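Local coordinates for protein peptidase M42 (Thaumarchaeota archaeon SCGC AB-539-E09, PDB 5DS0) that probably removes amino-terminal residues from peptides as a dodecameric M42-family TET aminopeptidase with a two-cobalt site, at residues Ile61-His66 and Asn204-Ser209; Gly112-Lys117 and Arg134-Asp139; Asp231-Leu236 and Cys312-Ile317. All coordinates share one frame; numbering follows the deposited sequence.

In the fold
Running from the N terminus, the chain lays down strand 60-66 and then leaves the catalytic body for a six-stranded antiparallel barrel. Inside that excursion interaction 2 closes a short loop, pairing 112-117 with 134-139 after only 16 intervening residues. The chain then returns, and interaction 1 closes the large loop by setting 204-209 beside 61-66, so interaction 2 is nested within it. Interaction 3 follows in series, joining 231-236 to 312-317. Interactions 1 and 3 meet in one sheet, where strands 60-66 and 232-240 are neighbours and Leu62 O lies 2.8 Å from Leu234 N. Interaction 2 sits apart, its centre about 39 Å from that of interaction 1.

Interaction 1 of 3, residues Ile61-His66 and Asn204-Ser209; sequences ILMAGH and NTVYGS. With CO (cobalt (II) ion), chain T.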
loop_
_atom_site.group_PDB
_atom_site.type_symbol
_atom_site.label_atom_id
_atom_site.label_comp_id
_atom_site.label_asym_id
_atom_site.label_seq_id
_atom_site.Cartn_x
_atom_site.Cartn_y
_atom_site.Cartn_z
ATOM N N ILE C 61 30.626 -49.592 3.410
ATOM C CA ILE C 61 29.330 -48.970 3.672
ATOM C C ILE C 61 29.522 -47.833 4.666
ATOM O O ILE C 61 30.003 -48.050 5.772
ATOM C CB ILE C 61 28.308 -49.925 4.338
ATOM C CG1 ILE C 61 28.347 -51.336 3.757
ATOM C CG2 ILE C 61 26.912 -49.362 4.213
ATOM C CD1 ILE C 61 28.086 -51.417 2.283
ATOM N N LEU C 62 29.123 -46.630 4.286
ATOM C CA LEU C 62 29.158 -45.502 5.203
ATOM C C LEU C 62 27.750 -45.207 5.699
ATOM O O LEU C 62 26.866 -44.915 4.890
ATOM C CB LEU C 62 29.743 -44.270 4.512
ATOM C CG LEU C 62 29.716 -42.959 5.300
ATOM C CD1 LEU C 62 30.305 -43.115 6.687
ATOM C CD2 LEU C 62 30.463 -41.876 4.547
HETATM N N MSE C 63 27.547 -45.300 7.009
HETATM C CA MSE C 63 26.335 -44.807 7.630
HETATM C C MSE C 63 26.671 -43.561 8.375
HETATM O O MSE C 63 27.637 -43.533 9.126
HETATM C CB MSE C 63 25.792 -45.766 8.650
HETATM C CG MSE C 63 25.241 -47.029 8.021
HETATM SE SE MSE C 63 24.101 -47.893 9.380
HETATM C CE MSE C 63 25.499 -48.644 10.548
ATOM N N ALA C 64 25.877 -42.515 8.205
ATOM C CA ALA C 64 26.187 -41.240 8.826
ATOM C C ALA C 64 24.971 -40.621 9.475
ATOM O O ALA C 64 23.892 -40.614 8.888
ATOM C CB ALA C 64 26.751 -40.286 7.795
ATOM N N GLY C 65 25.155 -40.116 10.692
ATOM C CA GLY C 65 24.146 -39.294 11.370
ATOM C C GLY C 65 24.837 -38.174 12.113
ATOM O O GLY C 65 25.764 -38.425 12.869
ATOM N N HIS C 66 24.429 -36.934 11.885
ATOM C CA HIS C 66 25.163 -35.811 12.462
ATOM C C HIS C 66 24.789 -35.591 13.919
ATOM O O HIS C 66 23.618 -35.648 14.279
ATOM C CB HIS C 66 25.011 -34.523 11.623
ATOM C CG HIS C 66 23.633 -33.934 11.614
ATOM N ND1 HIS C 66 23.207 -33.020 12.552
ATOM C CD2 HIS C 66 22.606 -34.084 10.744
ATOM C CE1 HIS C 66 21.968 -32.650 12.277
ATOM N NE2 HIS C 66 21.577 -33.286 11.188
ATOM N N ASN C 204 30.966 -57.161 4.051
ATOM C CA ASN C 204 31.393 -55.790 3.848
ATOM C C ASN C 204 31.966 -55.203 5.119
ATOM O O ASN C 204 31.858 -55.786 6.197
ATOM C CB ASN C 204 30.202 -54.929 3.400
ATOM C CG ASN C 204 28.988 -55.078 4.316
ATOM O OD1 ASN C 204 29.115 -55.026 5.536
ATOM N ND2 ASN C 204 27.808 -55.270 3.723
ATOM N N THR C 205 32.560 -54.024 4.982
ATOM C CA THR C 205 33.058 -53.264 6.124
ATOM C C THR C 205 32.140 -52.063 6.318
ATOM O O THR C 205 31.830 -51.345 5.372
ATOM C CB THR C 205 34.520 -52.823 5.907
ATOM O OG1 THR C 205 35.359 -53.986 5.829
ATOM C CG2 THR C 205 34.995 -51.949 7.044
ATOM N N VAL C 206 31.710 -51.864 7.558
ATOM C CA VAL C 206 30.745 -50.835 7.891
ATOM C C VAL C 206 31.421 -49.692 8.627
ATOM O O VAL C 206 32.027 -49.902 9.665
ATOM C CB VAL C 206 29.623 -51.419 8.765
ATOM C CG1 VAL C 206 28.709 -50.323 9.284
ATOM C CG2 VAL C 206 28.817 -52.436 7.975
ATOM N N TYR C 207 31.277 -48.483 8.100
ATOM C CA TYR C 207 31.785 -47.291 8.751
ATOM C C TYR C 207 30.588 -46.510 9.299
ATOM O O TYR C 207 29.841 -45.899 8.551
ATOM C CB TYR C 207 32.566 -46.425 7.768
ATOM C CG TYR C 207 33.855 -47.041 7.272
ATOM C CD1 TYR C 207 33.850 -48.132 6.403
ATOM C CD2 TYR C 207 35.098 -46.512 7.651
ATOM C CE1 TYR C 207 35.038 -48.688 5.935
ATOM C CE2 TYR C 207 36.288 -47.064 7.198
ATOM C CZ TYR C 207 36.254 -48.151 6.339
ATOM O OH TYR C 207 37.433 -48.692 5.874
ATOM N N GLY C 208 30.408 -46.546 10.613
ATOM C CA GLY C 208 29.317 -45.831 11.258
ATOM C C GLY C 208 29.817 -44.509 11.778
ATOM O O GLY C 208 30.578 -44.459 12.730
ATOM N N SER C 209 29.343 -43.432 11.188
ATOM C CA SER C 209 29.950 -42.146 11.422
ATOM C C SER C 209 29.031 -41.126 12.089
ATOM O O SER C 209 27.929 -40.874 11.637
ATOM C CB SER C 209 30.464 -41.597 10.104
ATOM O OG SER C 209 31.306 -40.503 10.350
HETATM CO CO CO T . 19.793 -32.913 10.167
#
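Ile61 O takes the backbone N-H of Tyr207 at 2.7 Å in a nearly straight bond, and Val206 CA adds a CH...O contact to the same oxygen. The ring of Tyr207 turns its edge to this carbonyl, with CD1 3.9 Å from Ile61 O. Four more backbone bonds run alternately between the strands, from Ile61 N to Thr205 O through to Gly65 N to Ser209 O, and hold the two in parallel.

On the face carrying Ile61 and Met63, the selenomethionine chain bends at its last torsion (chi3 -76°) and brings CE against Val206 CG1 at 3.8 Å. Gly208, the partner of Met63 in the pairing, presents no side chain there. At the start of the pair Ile61 CG1 rests on the amide carbon CG of Asn204, 3.8 Å away; the amide's ND2 is bonded to Leu350 O and Ile347 O. On the other face Leu62 CD1 reaches across to Ser209 CB at 3.7 Å.

The strand leads into His66, whose NE2 binds cobalt at 2.1 Å with Asp180, Glu214 and Glu237, while ND1 is bonded to Asp68 O. Parallel strands running into a two-metal centre are characteristic of the M42 aminopeptidase catalytic domain.

Interaction 2 of 3, residues Gly112-Lys117 and Arg134-Asp139; sequences GIIASK and RDMFID
Ala115 and Phe137 form a hydrogen-bonded antiparallel pair, with Ala115 N to Phe137 O at 2.7 Å and Phe137 N to Ala115 O at 2.9 Å. Ile113 and Asp139 make a second such pair through their backbone atoms. Between them lies the non-hydrogen-bonded pair of Ile114 and Ile138, and there the chains come close: Ile138 CA makes a CH...O contact with Ile113 O, and Ile114 CA does the same with Phe137 O.

The aromatic contact is made by Phe137. Its ring lies with one face toward Ala115 O, which stands 3.6 Å above the plane and is displaced toward the rim. CE1 reaches Ala115 CB at 4.1 Å, and CZ meets Ser116 C at an oblique approach. Phe137 also meets the ring of Tyr82, with their planes about 70° apart.

Apolar contacts fill the face that carries Ile114 and Ile138. The two isoleucines touch through their CG1 atoms at 4.2 Å. Met136, a selenomethionine extended beyond CG (chi2 -179°), crosses Ile114 at a slant and sets SE 3.9 Å from CG2. Val101 lies against both isoleucines, and Phe85 against Met136 and Ile138.

Charge enters through Asp139, on the face of Ile113 and Ala115. Its OD1 accepts the N-H of Gly141 and forms a salt bridge with Arg322 of a second subunit, while OD2 is hydrogen-bonded to His323 of that subunit. Close antiparallel pairing of this kind belongs to the small beta-barrel domain of M42 peptidases, here joined to a subunit interface.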
loop_
_atom_site.group_PDB
_atom_site.type_symbol
_atom_site.label_atom_id
_atom_site.label_comp_id
_atom_site.label_asym_id
_atom_site.label_seq_id
_atom_site.Cartn_x
_atom_site.Cartn_y
_atom_site.Cartn_z
ATOM N N GLY C 112 20.117 -18.967 30.823
ATOM C CA GLY C 112 19.515 -17.727 30.377
ATOM C C GLY C 112 18.219 -17.928 29.607
ATOM O O GLY C 112 17.763 -19.060 29.394
ATOM N N ILE C 113 17.632 -16.809 29.203
ATOM C CA ILE C 113 16.344 -16.790 28.558
ATOM C C ILE C 113 16.428 -15.904 27.340
ATOM O O ILE C 113 16.936 -14.800 27.424
ATOM C CB ILE C 113 15.294 -16.177 29.476
ATOM C CG1 ILE C 113 15.193 -16.959 30.777
ATOM C CG2 ILE C 113 13.934 -16.177 28.800
ATOM C CD1 ILE C 113 14.466 -16.205 31.868
ATOM N N ILE C 114 15.899 -16.367 26.211
ATOM C CA ILE C 114 15.847 -15.531 25.018
ATOM C C ILE C 114 14.762 -14.478 25.213
ATOM O O ILE C 114 13.621 -14.799 25.580
ATOM C CB ILE C 114 15.567 -16.352 23.763
ATOM C CG1 ILE C 114 16.688 -17.369 23.545
ATOM C CG2 ILE C 114 15.472 -15.441 22.558
ATOM C CD1 ILE C 114 16.467 -18.306 22.369
ATOM N N ALA C 115 15.123 -13.221 25.006
ATOM C CA ALA C 115 14.218 -12.111 25.296
ATOM C C ALA C 115 14.298 -11.025 24.255
ATOM O O ALA C 115 15.224 -10.989 23.440
ATOM C CB ALA C 115 14.534 -11.526 26.657
ATOM N N SER C 116 13.300 -10.152 24.277
ATOM C CA SER C 116 13.302 -8.961 23.436
ATOM C C SER C 116 12.770 -7.795 24.237
ATOM O O SER C 116 12.401 -7.948 25.399
ATOM C CB SER C 116 12.430 -9.165 22.203
ATOM O OG SER C 116 11.059 -9.177 22.547
ATOM N N LYS C 117 12.725 -6.629 23.612
ATOM C CA LYS C 117 11.985 -5.517 24.185
ATOM C C LYS C 117 10.523 -5.924 24.307
ATOM O O LYS C 117 9.966 -6.473 23.353
ATOM C CB LYS C 117 12.097 -4.272 23.309
ATOM C CG LYS C 117 13.343 -3.449 23.580
ATOM C CD LYS C 117 13.420 -2.247 22.647
ATOM C CE LYS C 117 13.965 -2.629 21.272
ATOM N NZ LYS C 117 13.985 -1.457 20.363
ATOM N N ARG C 134 17.787 -10.944 15.058
ATOM C CA ARG C 134 18.788 -9.869 15.198
ATOM C C ARG C 134 18.472 -8.902 16.353
ATOM O O ARG C 134 19.390 -8.341 16.942
ATOM C CB ARG C 134 18.959 -9.091 13.877
ATOM C CG ARG C 134 17.655 -8.542 13.294
ATOM C CD ARG C 134 17.822 -7.794 11.987
ATOM N NE ARG C 134 18.687 -6.639 12.207
ATOM C CZ ARG C 134 19.922 -6.506 11.715
ATOM N NH1 ARG C 134 20.611 -5.412 12.006
ATOM N NH2 ARG C 134 20.472 -7.436 10.916
ATOM N N ASP C 135 17.191 -8.732 16.684
ATOM C CA ASP C 135 16.759 -7.837 17.776
ATOM C C ASP C 135 16.475 -8.551 19.090
ATOM O O ASP C 135 15.872 -7.960 19.990
ATOM C CB ASP C 135 15.489 -7.075 17.384
ATOM C CG ASP C 135 15.644 -6.299 16.085
ATOM O OD1 ASP C 135 16.732 -5.729 15.841
ATOM O OD2 ASP C 135 14.667 -6.271 15.301
HETATM N N MSE C 136 16.881 -9.815 19.203
HETATM C CA MSE C 136 16.693 -10.560 20.444
HETATM C C MSE C 136 17.987 -10.583 21.199
HETATM O O MSE C 136 19.028 -10.212 20.668
HETATM C CB MSE C 136 16.274 -11.987 20.146
HETATM C CG MSE C 136 14.892 -12.046 19.526
HETATM SE SE MSE C 136 14.394 -13.930 19.183
HETATM C CE MSE C 136 12.855 -13.547 18.013
ATOM N N PHE C 137 17.931 -10.994 22.460
ATOM C CA PHE C 137 19.138 -11.242 23.234
ATOM C C PHE C 137 18.839 -12.243 24.309
ATOM O O PHE C 137 17.712 -12.680 24.464
ATOM C CB PHE C 137 19.693 -9.956 23.848
ATOM C CG PHE C 137 18.658 -8.983 24.148
ATOM C CD1 PHE C 137 17.836 -9.187 25.237
ATOM C CD2 PHE C 137 18.454 -7.891 23.305
ATOM C CE1 PHE C 137 16.813 -8.305 25.517
ATOM C CE2 PHE C 137 17.425 -7.001 23.561
ATOM C CZ PHE C 137 16.601 -7.208 24.677
ATOM N N ILE C 138 19.868 -12.599 25.058
ATOM C CA ILE C 138 19.757 -13.583 26.092
ATOM C C ILE C 138 19.959 -12.889 27.411
ATOM O O ILE C 138 20.938 -12.166 27.614
ATOM C CB ILE C 138 20.780 -14.704 25.866
ATOM C CG1 ILE C 138 20.340 -15.525 24.657
ATOM C CG2 ILE C 138 20.894 -15.612 27.073
ATOM C CD1 ILE C 138 21.478 -16.206 23.960
ATOM N N ASP C 139 19.019 -13.142 28.307
ATOM C CA ASP C 139 19.026 -12.600 29.642
ATOM C C ASP C 139 19.529 -13.686 30.549
ATOM O O ASP C 139 18.922 -14.749 30.635
ATOM C CB ASP C 139 17.608 -12.208 30.036
ATOM C CG ASP C 139 17.536 -11.533 31.385
ATOM O OD1 ASP C 139 18.549 -11.505 32.120
ATOM O OD2 ASP C 139 16.454 -11.011 31.718
#

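Interaction 3 of 3, residues Asp231-Leu236 and Cys312-Ile317; sequences DVALVL and CPSVVI
Leu234 and Val315 lie side by side and point the same way, with Leu234 CD2 3.8 Å from Val315 CG1, across two parallel neighbours in the central sheet of the alpha/beta catalytic domain. Leu236 and Ile317 repeat this on the same face: Leu236 CD2 comes to 4.0 Å from Ile317 CB. Helix 333-349 packs onto this face, Leu346 touching Leu234 and Ile317, and Val343 touching Leu236.

The opposite face carries Ala233, Val235, Ser314 and Val316. Val316 has CG1 anti to its own backbone nitrogen (chi1 -176°), which turns that methyl toward the neighbouring strand, 3.6 Å from Val235 O. The side chains of Val235 and Val316 both also touch Ala302 of helix 302-305.

Backbone bonds alternate from Ala233 N to Pro313 O through to Ile317 N to Val235 O, the last at 2.8 Å and nearly straight. Ahead of the strand proper, Cys312 lays SG beside Val232 CA at 3.7 Å.

Ser314 OG donates to Cys312 O within its own segment, approaching from well above the carbonyl plane, and lies beside the methyl of Ala233. Replacing it with an alanine would probably leave Cys312 O without this hydroxyl donor and weaken the packing on Ala233. That methyl, Ala233 CB, is 3.4 Å from Ser314 OG.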
loop_
_atom_site.group_PDB
_atom_site.type_symbol
_atom_site.label_atom_id
_atom_site.label_comp_id
_atom_site.label_asym_id
_atom_site.label_seq_id
_atom_site.Cartn_x
_atom_site.Cartn_y
_atom_site.Cartn_z
ATOM N N ASP C 231 31.908 -46.989 -0.820
ATOM C CA ASP C 231 31.344 -47.535 -2.057
ATOM C C ASP C 231 29.812 -47.384 -2.118
ATOM O O ASP C 231 29.218 -47.400 -3.204
ATOM C CB ASP C 231 31.743 -49.000 -2.203
ATOM C CG ASP C 231 33.235 -49.177 -2.355
ATOM O OD1 ASP C 231 33.778 -48.733 -3.384
ATOM O OD2 ASP C 231 33.880 -49.731 -1.427
ATOM N N VAL C 232 29.181 -47.271 -0.955
ATOM C CA VAL C 232 27.758 -47.002 -0.855
ATOM C C VAL C 232 27.495 -46.309 0.482
ATOM O O VAL C 232 28.182 -46.584 1.468
ATOM C CB VAL C 232 26.931 -48.304 -0.967
ATOM C CG1 VAL C 232 27.404 -49.329 0.033
ATOM C CG2 VAL C 232 25.447 -48.051 -0.770
ATOM N N ALA C 233 26.487 -45.441 0.527
ATOM C CA ALA C 233 26.203 -44.688 1.740
ATOM C C ALA C 233 24.738 -44.723 2.158
ATOM O O ALA C 233 23.847 -44.530 1.340
ATOM C CB ALA C 233 26.656 -43.256 1.557
ATOM N N LEU C 234 24.508 -44.931 3.452
ATOM C CA LEU C 234 23.180 -44.833 4.042
ATOM C C LEU C 234 23.194 -43.687 5.029
ATOM O O LEU C 234 23.792 -43.789 6.085
ATOM C CB LEU C 234 22.817 -46.100 4.783
ATOM C CG LEU C 234 22.918 -47.410 4.021
ATOM C CD1 LEU C 234 22.548 -48.560 4.950
ATOM C CD2 LEU C 234 22.029 -47.403 2.788
ATOM N N VAL C 235 22.570 -42.576 4.677
ATOM C CA VAL C 235 22.522 -41.446 5.570
ATOM C C VAL C 235 21.243 -41.500 6.370
ATOM O O VAL C 235 20.162 -41.693 5.819
ATOM C CB VAL C 235 22.608 -40.139 4.795
ATOM C CG1 VAL C 235 22.339 -38.963 5.708
ATOM C CG2 VAL C 235 23.978 -40.018 4.171
ATOM N N LEU C 236 21.377 -41.346 7.680
ATOM C CA LEU C 236 20.237 -41.383 8.591
ATOM C C LEU C 236 19.943 -39.991 9.064
ATOM O O LEU C 236 20.832 -39.300 9.536
ATOM C CB LEU C 236 20.551 -42.262 9.775
ATOM C CG LEU C 236 20.804 -43.689 9.315
ATOM C CD1 LEU C 236 21.702 -44.482 10.251
ATOM C CD2 LEU C 236 19.482 -44.384 9.146
ATOM N N CYS C 312 29.348 -41.713 -5.214
ATOM C CA CYS C 312 29.040 -42.795 -4.302
ATOM C C CYS C 312 27.534 -42.940 -4.235
ATOM O O CYS C 312 26.850 -41.997 -3.837
ATOM C CB CYS C 312 29.598 -42.473 -2.917
ATOM S SG CYS C 312 29.071 -43.625 -1.645
ATOM N N PRO C 313 26.998 -44.099 -4.634
ATOM C CA PRO C 313 25.551 -44.279 -4.538
ATOM C C PRO C 313 25.086 -44.142 -3.090
ATOM O O PRO C 313 25.652 -44.758 -2.187
ATOM C CB PRO C 313 25.320 -45.709 -5.042
ATOM C CG PRO C 313 26.590 -46.130 -5.663
ATOM C CD PRO C 313 27.681 -45.333 -5.026
ATOM N N SER C 314 24.062 -43.323 -2.876
ATOM C CA SER C 314 23.608 -43.029 -1.527
ATOM C C SER C 314 22.115 -42.893 -1.466
ATOM O O SER C 314 21.456 -42.639 -2.478
ATOM C CB SER C 314 24.230 -41.727 -1.019
ATOM O OG SER C 314 25.617 -41.695 -1.294
ATOM N N VAL C 315 21.591 -43.062 -0.262
ATOM C CA VAL C 315 20.174 -42.943 -0.033
ATOM C C VAL C 315 19.971 -42.413 1.378
ATOM O O VAL C 315 20.756 -42.702 2.251
ATOM C CB VAL C 315 19.491 -44.308 -0.270
ATOM C CG1 VAL C 315 19.510 -45.181 0.973
ATOM C CG2 VAL C 315 18.079 -44.118 -0.768
ATOM N N VAL C 316 18.934 -41.608 1.582
ATOM C CA VAL C 316 18.631 -41.101 2.924
ATOM C C VAL C 316 17.450 -41.843 3.529
ATOM O O VAL C 316 16.391 -41.951 2.924
ATOM C CB VAL C 316 18.295 -39.605 2.929
ATOM C CG1 VAL C 316 18.082 -39.115 4.346
ATOM C CG2 VAL C 316 19.393 -38.798 2.261
ATOM N N ILE C 317 17.659 -42.349 4.739
ATOM C CA ILE C 317 16.629 -43.048 5.485
ATOM C C ILE C 317 16.319 -42.216 6.709
ATOM O O ILE C 317 17.231 -41.781 7.393
ATOM C CB ILE C 317 17.114 -44.429 5.903
ATOM C CG1 ILE C 317 17.246 -45.306 4.661
ATOM C CG2 ILE C 317 16.141 -45.054 6.884
ATOM C CD1 ILE C 317 18.052 -46.576 4.857
#